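Local atomic coordinates of extracellular solute-binding protein, family 1 (Bifidobacterium longum subsp. infantis ATCC 15697, PDB entry 3QUF), a protein that probably captures a small solute, perhaps a sugar, outside the cell and hands it to an ABC-type importer, as family 1 solute-binding proteins do. Residues M166-N171 and A235-Q240; G174-L179 and G257-M262; E180-Q185 and Q240-L245. One frame throughout, in Å; residues are numbered along the deposited sequence. Where two conformers were deposited one is given.

Contact 1. Residues M166-N171 and A235-Q240; sequences MGKKIN and AGVIPQ
A235 sets its CB against the side chain of K168, with CD of the lysine 4.0 Å from that CB. CG of the lysine lies near O of A235 and CG2 of V237, and the ammonium NZ pairs with E165, about one helical turn back. O of A235 accepts a hydrogen bond from a bound water at 2.8 Å, and that water accepts from ND2 of N171, also at 2.8 Å, so the alanine carbonyl and the asparagine amide are joined through it. G236 follows with positive phi (86°) and ends helix 223-234 in a Schellman motif; with this backbone a CB would strike O of A235. Its O lies 3.1 Å from ND2 of N171. V237 is the apolar centre of the contact. Its CG2 settles 3.7 Å from CA of G167, while CG1 approaches the same CA at 4.0 Å. The absence of a side chain at G167 allows this fit, since a CB there would run into CG1. A second water lies within bonding distance of O of V237 and OD1 of N171 and probably shares its protons among several acceptors. OD1 also accepts from the backbone N of A177, which links the end of helix 160-172 to strand 176-178. Beyond V237, I238 packs on W229 and A232 of helix 223-234, and P239 on L179. The loop thus lies along helix 160-172, where A235 also touches I164 and V237 touches F163, while I170 of that helix faces helix 145-150.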
loop_
_atom_site.group_PDB
_atom_site.type_symbol
_atom_site.label_atom_id
_atom_site.label_comp_id
_atom_site.label_asym_id
_atom_site.label_seq_id
_atom_site.Cartn_x
_atom_site.Cartn_y
_atom_site.Cartn_z
HETATM N N MSE A 166 14.785 -1.522 -22.689
HETATM C CA MSE A 166 13.705 -0.746 -23.304
HETATM C C MSE A 166 13.899 0.747 -23.076
HETATM O O MSE A 166 13.697 1.546 -23.999
HETATM C CB MSE A 166 12.349 -1.168 -22.742
HETATM C CG MSE A 166 11.138 -0.518 -23.408
HETATM SE SE MSE A 166 9.560 -0.602 -22.286
HETATM C CE MSE A 166 10.274 0.329 -20.712
ATOM N N GLY A 167 14.293 1.106 -21.870
ATOM C CA GLY A 167 14.478 2.489 -21.492
ATOM C C GLY A 167 15.571 3.148 -22.331
ATOM O O GLY A 167 15.432 4.306 -22.733
ATOM N N LYS A 168 16.664 2.420 -22.545
ATOM C CA LYS A 168 17.819 2.980 -23.263
ATOM C C LYS A 168 17.400 3.333 -24.671
ATOM O O LYS A 168 17.792 4.386 -25.190
ATOM C CB LYS A 168 19.006 2.013 -23.245
ATOM C CG LYS A 168 19.625 1.885 -21.864
ATOM C CD LYS A 168 20.984 1.196 -21.799
ATOM C CE LYS A 168 20.888 -0.314 -21.856
ATOM N NZ LYS A 168 22.246 -0.889 -22.181
ATOM N N LYS A 169 16.601 2.459 -25.271
ATOM C CA LYS A 169 16.092 2.657 -26.621
ATOM C C LYS A 169 15.145 3.836 -26.711
ATOM O O LYS A 169 15.195 4.592 -27.665
ATOM C CB LYS A 169 15.381 1.413 -27.116
ATOM C CG LYS A 169 16.281 0.196 -27.293
ATOM C CD LYS A 169 15.459 -1.017 -27.745
ATOM C CE LYS A 169 16.257 -2.335 -27.772
ATOM N NZ LYS A 169 15.338 -3.528 -27.643
ATOM N N ILE A 170 14.247 3.980 -25.734
ATOM C CA ILE A 170 13.344 5.112 -25.725
ATOM C C ILE A 170 14.132 6.410 -25.593
ATOM O O ILE A 170 13.800 7.410 -26.233
ATOM C CB ILE A 170 12.294 5.012 -24.571
ATOM C CG1 ILE A 170 11.280 3.902 -24.858
ATOM C CG2 ILE A 170 11.582 6.344 -24.365
ATOM C CD1 ILE A 170 10.360 3.560 -23.610
ATOM N N ASN A 171 15.170 6.417 -24.762
ATOM C CA ASN A 171 15.879 7.663 -24.497
ATOM C C ASN A 171 16.630 8.113 -25.728
ATOM O O ASN A 171 16.723 9.323 -25.974
ATOM C CB ASN A 171 16.807 7.543 -23.296
ATOM C CG ASN A 171 16.043 7.538 -21.970
ATOM O OD1 ASN A 171 14.975 8.148 -21.839
ATOM N ND2 ASN A 171 16.604 6.868 -20.980
ATOM N N ALA A 235 22.303 3.516 -16.302
ATOM C CA ALA A 235 21.921 3.374 -17.697
ATOM C C ALA A 235 21.172 4.591 -18.264
ATOM O O ALA A 235 20.906 4.628 -19.464
ATOM C CB ALA A 235 21.104 2.111 -17.895
ATOM N N GLY A 236 20.827 5.564 -17.417
ATOM C CA GLY A 236 20.069 6.726 -17.844
ATOM C C GLY A 236 18.550 6.520 -17.836
ATOM O O GLY A 236 17.806 7.450 -18.140
ATOM N N VAL A 237 18.095 5.333 -17.433
ATOM C CA VAL A 237 16.650 4.990 -17.468
ATOM C C VAL A 237 15.893 5.586 -16.270
ATOM O O VAL A 237 14.774 6.062 -16.431
ATOM C CB VAL A 237 16.442 3.458 -17.614
ATOM C CG1 VAL A 237 14.936 3.050 -17.576
ATOM C CG2 VAL A 237 17.093 2.976 -18.924
ATOM N N ILE A 238 16.512 5.607 -15.090
ATOM C CA ILE A 238 16.057 6.452 -13.985
ATOM C C ILE A 238 16.971 7.700 -13.957
ATOM O O ILE A 238 18.069 7.649 -13.384
ATOM C CB ILE A 238 16.114 5.750 -12.635
ATOM C CG1 ILE A 238 15.293 4.448 -12.666
ATOM C CG2 ILE A 238 15.554 6.663 -11.578
ATOM C CD1 ILE A 238 15.402 3.592 -11.381
ATOM N N PRO A 239 16.517 8.806 -14.559
ATOM C CA PRO A 239 17.457 9.907 -14.892
ATOM C C PRO A 239 17.634 10.916 -13.753
ATOM O O PRO A 239 16.753 11.042 -12.908
ATOM C CB PRO A 239 16.799 10.522 -16.123
ATOM C CG PRO A 239 15.313 10.422 -15.820
ATOM C CD PRO A 239 15.162 9.073 -15.095
ATOM N N GLN A 240 18.767 11.647 -13.706
ATOM C CA GLN A 240 18.973 12.591 -12.587
ATOM C C GLN A 240 17.927 13.705 -12.648
ATOM O O GLN A 240 17.587 14.278 -11.628
ATOM C CB GLN A 240 20.399 13.201 -12.532
ATOM C CG GLN A 240 21.511 12.185 -12.179
ATOM C CD GLN A 240 22.114 11.613 -13.442
ATOM O OE1 GLN A 240 21.414 11.464 -14.447
ATOM N NE2 GLN A 240 23.437 11.345 -13.425
HETATM O O HOH W 1 14.352 7.811 -18.742
HETATM O O HOH W 2 19.249 5.866 -21.291
#

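Contact 2. Residues G174-L179 and G257-M262; sequences GSTAFL and GNLGVM
T176 opens strand 176-178, which pairs in parallel with strand 259-264 at the border of the mixed sheet of this periplasmic-binding-protein-like fold. The N-H of T176 donates to O of N258 at 3.2 Å, and O of T176 accepts from N of G260 at 2.9 Å in a nearly straight bond (167°), so the threonine backbone is gripped twice. Its OG1 bonds to NZ of K241 and shares a water with N258 O, while CG2 meets CD1 of L259 at 3.8 Å. At A177 the ladder falters: its O takes only a weak bond from N of V261, beside the corner at G260, where a CB would collide with this oxygen. F178 holds CG anti to its backbone N (chi1 178°), which carries CD1 out to CG1 of V261, 4.0 Å away, with V261 O near the ring plane at its edge; F141 meets the ring from strand 135-144. Putting an alanine here would probably open a gap beside V261 and leave F141 without its aromatic partner. L179 brings its CG to CD1 of L259, a methyl also close to the backbone N of L179, and both leucines rest on V250 of helix 247-255. The buried O of V261 finds no polar partner; what it meets is the C-H at CA of F178, 3.5 Å away.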
loop_
_atom_site.group_PDB
_atom_site.type_symbol
_atom_site.label_atom_id
_atom_site.label_comp_id
_atom_site.label_asym_id
_atom_site.label_seq_id
_atom_site.Cartn_x
_atom_site.Cartn_y
_atom_site.Cartn_z
ATOM N N GLY A 174 14.976 10.713 -28.191
ATOM C CA GLY A 174 14.653 12.055 -27.675
ATOM C C GLY A 174 13.476 12.103 -26.714
ATOM O O GLY A 174 13.087 13.184 -26.224
ATOM N N SER A 175 12.910 10.921 -26.448
ATOM C CA SER A 175 11.792 10.756 -25.552
ATOM C C SER A 175 12.422 10.373 -24.237
ATOM O O SER A 175 13.599 10.024 -24.192
ATOM C CB SER A 175 10.885 9.632 -26.049
ATOM O OG SER A 175 9.531 10.017 -26.020
ATOM N N THR A 176 11.644 10.443 -23.172
ATOM C CA THR A 176 12.116 10.112 -21.834
ATOM C C THR A 176 11.457 8.798 -21.446
ATOM O O THR A 176 10.241 8.690 -21.520
ATOM C CB THR A 176 11.720 11.230 -20.875
ATOM O OG1 THR A 176 12.339 12.454 -21.327
ATOM C CG2 THR A 176 12.146 10.927 -19.469
ATOM N N ALA A 177 12.266 7.807 -21.052
ATOM C CA ALA A 177 11.734 6.475 -20.790
ATOM C C ALA A 177 10.874 6.458 -19.541
ATOM O O ALA A 177 9.777 5.897 -19.548
ATOM C CB ALA A 177 12.877 5.446 -20.671
ATOM N N PHE A 178 11.381 7.054 -18.465
ATOM C CA PHE A 178 10.787 6.893 -17.147
ATOM C C PHE A 178 11.139 8.069 -16.250
ATOM O O PHE A 178 12.280 8.573 -16.249
ATOM C CB PHE A 178 11.306 5.586 -16.535
ATOM C CG PHE A 178 10.812 5.329 -15.146
ATOM C CD1 PHE A 178 9.447 5.316 -14.880
ATOM C CD2 PHE A 178 11.695 5.077 -14.099
ATOM C CE1 PHE A 178 8.980 5.066 -13.589
ATOM C CE2 PHE A 178 11.245 4.822 -12.821
ATOM C CZ PHE A 178 9.878 4.817 -12.560
ATOM N N LEU A 179 10.133 8.533 -15.516
ATOM C CA LEU A 179 10.336 9.485 -14.465
ATOM C C LEU A 179 9.564 8.995 -13.264
ATOM O O LEU A 179 8.525 8.315 -13.406
ATOM C CB LEU A 179 9.813 10.859 -14.858
ATOM C CG LEU A 179 10.492 11.600 -15.974
ATOM C CD1 LEU A 179 9.696 12.892 -16.174
ATOM C CD2 LEU A 179 11.964 11.887 -15.656
ATOM N N GLY A 257 2.759 13.338 -23.808
ATOM C CA GLY A 257 3.298 12.444 -24.822
ATOM C C GLY A 257 4.798 12.372 -24.810
ATOM O O GLY A 257 5.403 11.880 -25.763
ATOM N N ASN A 258 5.417 12.833 -23.720
ATOM C CA ASN A 258 6.866 12.911 -23.644
ATOM C C ASN A 258 7.504 11.775 -22.863
ATOM O O ASN A 258 8.724 11.681 -22.848
ATOM C CB ASN A 258 7.297 14.228 -22.994
ATOM C CG ASN A 258 6.984 15.411 -23.837
ATOM O OD1 ASN A 258 6.917 15.306 -25.061
ATOM N ND2 ASN A 258 6.787 16.560 -23.192
ATOM N N LEU A 259 6.684 10.911 -22.267
ATOM C CA LEU A 259 7.140 9.958 -21.245
ATOM C C LEU A 259 6.661 8.533 -21.519
ATOM O O LEU A 259 5.463 8.277 -21.613
ATOM C CB LEU A 259 6.640 10.415 -19.872
ATOM C CG LEU A 259 7.108 9.600 -18.662
ATOM C CD1 LEU A 259 8.675 9.636 -18.628
ATOM C CD2 LEU A 259 6.499 10.089 -17.344
ATOM N N GLY A 260 7.607 7.600 -21.605
ATOM C CA GLY A 260 7.270 6.204 -21.854
ATOM C C GLY A 260 6.469 5.546 -20.742
ATOM O O GLY A 260 5.492 4.823 -21.003
ATOM N N VAL A 261 6.880 5.778 -19.503
ATOM C CA VAL A 261 6.380 4.990 -18.362
ATOM C C VAL A 261 6.337 5.857 -17.139
ATOM O O VAL A 261 7.274 6.663 -16.902
ATOM C CB VAL A 261 7.349 3.849 -18.041
ATOM C CG1 VAL A 261 6.802 3.005 -16.836
ATOM C CG2 VAL A 261 7.628 2.997 -19.271
HETATM N N MSE A 262 5.274 5.708 -16.353
HETATM C CA MSE A 262 5.182 6.313 -15.018
HETATM C C MSE A 262 4.573 5.316 -14.052
HETATM O O MSE A 262 3.829 4.435 -14.483
HETATM C CB MSE A 262 4.289 7.563 -15.097
HETATM C CG MSE A 262 2.810 7.264 -15.200
HETATM SE SE MSE A 262 1.703 8.903 -15.103
HETATM C CE MSE A 262 1.933 9.387 -13.331
HETATM O O HOH W 3 10.873 13.908 -22.853
#

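Contact 3. Residues E180-Q185 and Q240-L245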
loop_
_atom_site.group_PDB
_atom_site.type_symbol
_atom_site.label_atom_id
_atom_site.label_comp_id
_atom_site.label_asym_id
_atom_site.label_seq_id
_atom_site.Cartn_x
_atom_site.Cartn_y
_atom_site.Cartn_z
ATOM N N GLU A 180 10.049 9.351 -12.084
ATOM C CA GLU A 180 9.375 8.964 -10.854
ATOM C C GLU A 180 9.469 10.018 -9.772
ATOM O O GLU A 180 10.432 10.757 -9.714
ATOM C CB GLU A 180 9.967 7.676 -10.364
ATOM C CG GLU A 180 9.168 6.997 -9.280
ATOM C CD GLU A 180 9.576 5.529 -9.091
ATOM O OE1 GLU A 180 10.742 5.183 -9.373
ATOM O OE2 GLU A 180 8.726 4.762 -8.657
ATOM N N ASP A 181 8.424 10.104 -8.976
ATOM C CA ASP A 181 8.393 10.974 -7.805
ATOM C C ASP A 181 9.202 10.297 -6.667
ATOM O O ASP A 181 8.750 9.324 -6.129
ATOM C CB ASP A 181 6.938 11.187 -7.388
ATOM C CG ASP A 181 6.786 12.013 -6.119
ATOM O OD1 ASP A 181 7.639 12.914 -5.855
ATOM O OD2 ASP A 181 5.797 11.758 -5.385
ATOM N N PHE A 182 10.420 10.782 -6.406
ATOM C CA PHE A 182 11.269 10.308 -5.284
ATOM C C PHE A 182 11.153 11.163 -3.987
ATOM O O PHE A 182 11.900 10.921 -3.036
ATOM C CB PHE A 182 12.743 10.313 -5.690
ATOM C CG PHE A 182 13.032 9.567 -6.935
ATOM C CD1 PHE A 182 12.512 8.293 -7.123
ATOM C CD2 PHE A 182 13.845 10.104 -7.903
ATOM C CE1 PHE A 182 12.784 7.581 -8.287
ATOM C CE2 PHE A 182 14.123 9.405 -9.074
ATOM C CZ PHE A 182 13.594 8.145 -9.264
ATOM N N ASN A 183 10.227 12.123 -3.950
ATOM C CA ASN A 183 10.240 13.203 -2.935
ATOM C C ASN A 183 9.484 12.917 -1.681
ATOM O O ASN A 183 9.884 13.356 -0.610
ATOM C CB ASN A 183 9.602 14.486 -3.510
ATOM C CG ASN A 183 10.462 15.143 -4.518
ATOM O OD1 ASN A 183 11.605 14.728 -4.736
ATOM N ND2 ASN A 183 9.937 16.187 -5.150
ATOM N N THR A 184 8.367 12.206 -1.835
ATOM C CA THR A 184 7.333 12.071 -0.816
ATOM C C THR A 184 7.267 10.686 -0.189
ATOM O O THR A 184 6.684 10.507 0.874
ATOM C CB THR A 184 5.958 12.285 -1.452
ATOM O OG1 THR A 184 5.889 11.525 -2.671
ATOM C CG2 THR A 184 5.736 13.767 -1.747
ATOM N N GLN A 185 7.837 9.701 -0.872
ATOM C CA GLN A 185 7.796 8.341 -0.392
ATOM C C GLN A 185 8.895 7.522 -1.034
ATOM O O GLN A 185 9.511 7.948 -2.023
ATOM C CB GLN A 185 6.426 7.728 -0.703
ATOM C CG GLN A 185 6.115 7.771 -2.167
ATOM C CD GLN A 185 4.744 7.221 -2.525
ATOM O OE1 GLN A 185 3.972 6.791 -1.660
ATOM N NE2 GLN A 185 4.449 7.225 -3.806
ATOM N N GLN A 240 18.767 11.647 -13.706
ATOM C CA GLN A 240 18.973 12.591 -12.587
ATOM C C GLN A 240 17.927 13.705 -12.648
ATOM O O GLN A 240 17.587 14.278 -11.628
ATOM C CB GLN A 240 20.399 13.201 -12.532
ATOM C CG GLN A 240 21.511 12.185 -12.179
ATOM C CD GLN A 240 22.114 11.613 -13.442
ATOM O OE1 GLN A 240 21.414 11.464 -14.447
ATOM N NE2 GLN A 240 23.437 11.345 -13.425
ATOM N N LYS A 241 17.403 13.966 -13.827
ATOM C CA LYS A 241 16.368 14.985 -14.000
ATOM C C LYS A 241 15.063 14.609 -13.329
ATOM O O LYS A 241 14.176 15.455 -13.211
ATOM C CB LYS A 241 16.126 15.293 -15.483
ATOM C CG LYS A 241 15.313 14.289 -16.230
ATOM C CD LYS A 241 15.287 14.628 -17.682
ATOM C CE LYS A 241 14.567 13.592 -18.477
ATOM N NZ LYS A 241 14.522 13.886 -19.919
ATOM N N SER A 242 14.966 13.362 -12.857
ATOM C CA SER A 242 13.803 12.923 -12.102
ATOM C C SER A 242 13.854 13.340 -10.627
ATOM O O SER A 242 12.820 13.377 -9.981
ATOM C CB SER A 242 13.637 11.400 -12.242
ATOM O OG SER A 242 12.298 11.041 -11.975
ATOM N N VAL A 243 15.039 13.689 -10.083
ATOM C CA VAL A 243 15.097 14.093 -8.673
ATOM C C VAL A 243 14.474 15.453 -8.517
ATOM O O VAL A 243 14.818 16.379 -9.267
ATOM C CB VAL A 243 16.522 14.173 -8.083
ATOM C CG1 VAL A 243 16.454 14.719 -6.631
ATOM C CG2 VAL A 243 17.178 12.824 -8.125
ATOM N N GLY A 244 13.577 15.576 -7.551
ATOM C CA GLY A 244 12.918 16.839 -7.251
ATOM C C GLY A 244 11.567 16.972 -7.946
ATOM O O GLY A 244 10.783 17.856 -7.607
ATOM N N LEU A 245 11.284 16.122 -8.925
ATOM C CA LEU A 245 9.953 16.189 -9.580
ATOM C C LEU A 245 8.844 15.733 -8.654
ATOM O O LEU A 245 8.978 14.753 -7.928
ATOM C CB LEU A 245 9.907 15.373 -10.866
ATOM C CG LEU A 245 10.775 15.727 -12.055
ATOM C CD1 LEU A 245 10.374 14.831 -13.232
ATOM C CD2 LEU A 245 10.650 17.198 -12.438
HETATM O O HOH W 4 11.196 13.066 -7.787
HETATM O O HOH W 5 13.508 13.553 -5.836
#
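The tight part of the contact is at E180, F182 and S242. OG of S242 accepts the backbone N-H of E180 at 2.8 Å in an almost linear bond (174°); placing OG anti to the serine's own N (chi1 -158°) brings it to the extended backbone at E180, with the O of E180 also close by. The ring of F182 folds back beneath that carbonyl, so O of E180 sits 3.8 Å above the ring plane, over its centre. CE2 packs against CB of S242 at 3.8 Å, and at the ring edge CA of V243 approaches near the plane. A water sits between the loops, accepting from N of F182 and lying within bonding distance of O of S242 and O of L245, to which it probably donates.

Toward solvent the contact is looser and more polar. G244 is the glycine at the third position of the type II turn from S242 to L245. ND2 of N183 donates to G244 O at 3.1 Å, reaching it from above the carbonyl plane, and OD1 of N183 receives a second water that also accepts from N of G244. OD1 of D181 lies 3.1 Å from O of L245, two acceptors that do not bond to each other; this OD1 takes a weak bond from N of N183 instead.

Around this pair, V391 of helix 376-391 packs on both F182 and V243, L245 rests on V250 of helix 247-255, and E180 reaches S189 on helix 188-199.

Overall arrangement
From the N terminus, helix 160-172 comes first, then strand 176-178 and the loop 180-185; the later halves arrive in the order 235-240, 240-245 and 257-262. Contact 1 closes a loop of 63 residues and contact 2 one of 77, and the two cross because their segments alternate. Contact 3, closing 54 residues, crosses contact 1, with Q240 common to both, and is nested inside the loop closed by contact 2. All three lie on the same side of the chain's centre. Together they fasten the connection between helices 223-234 and 247-255 to helix 160-172 and to the loop leaving strand 176-178, beside the parallel strand pair.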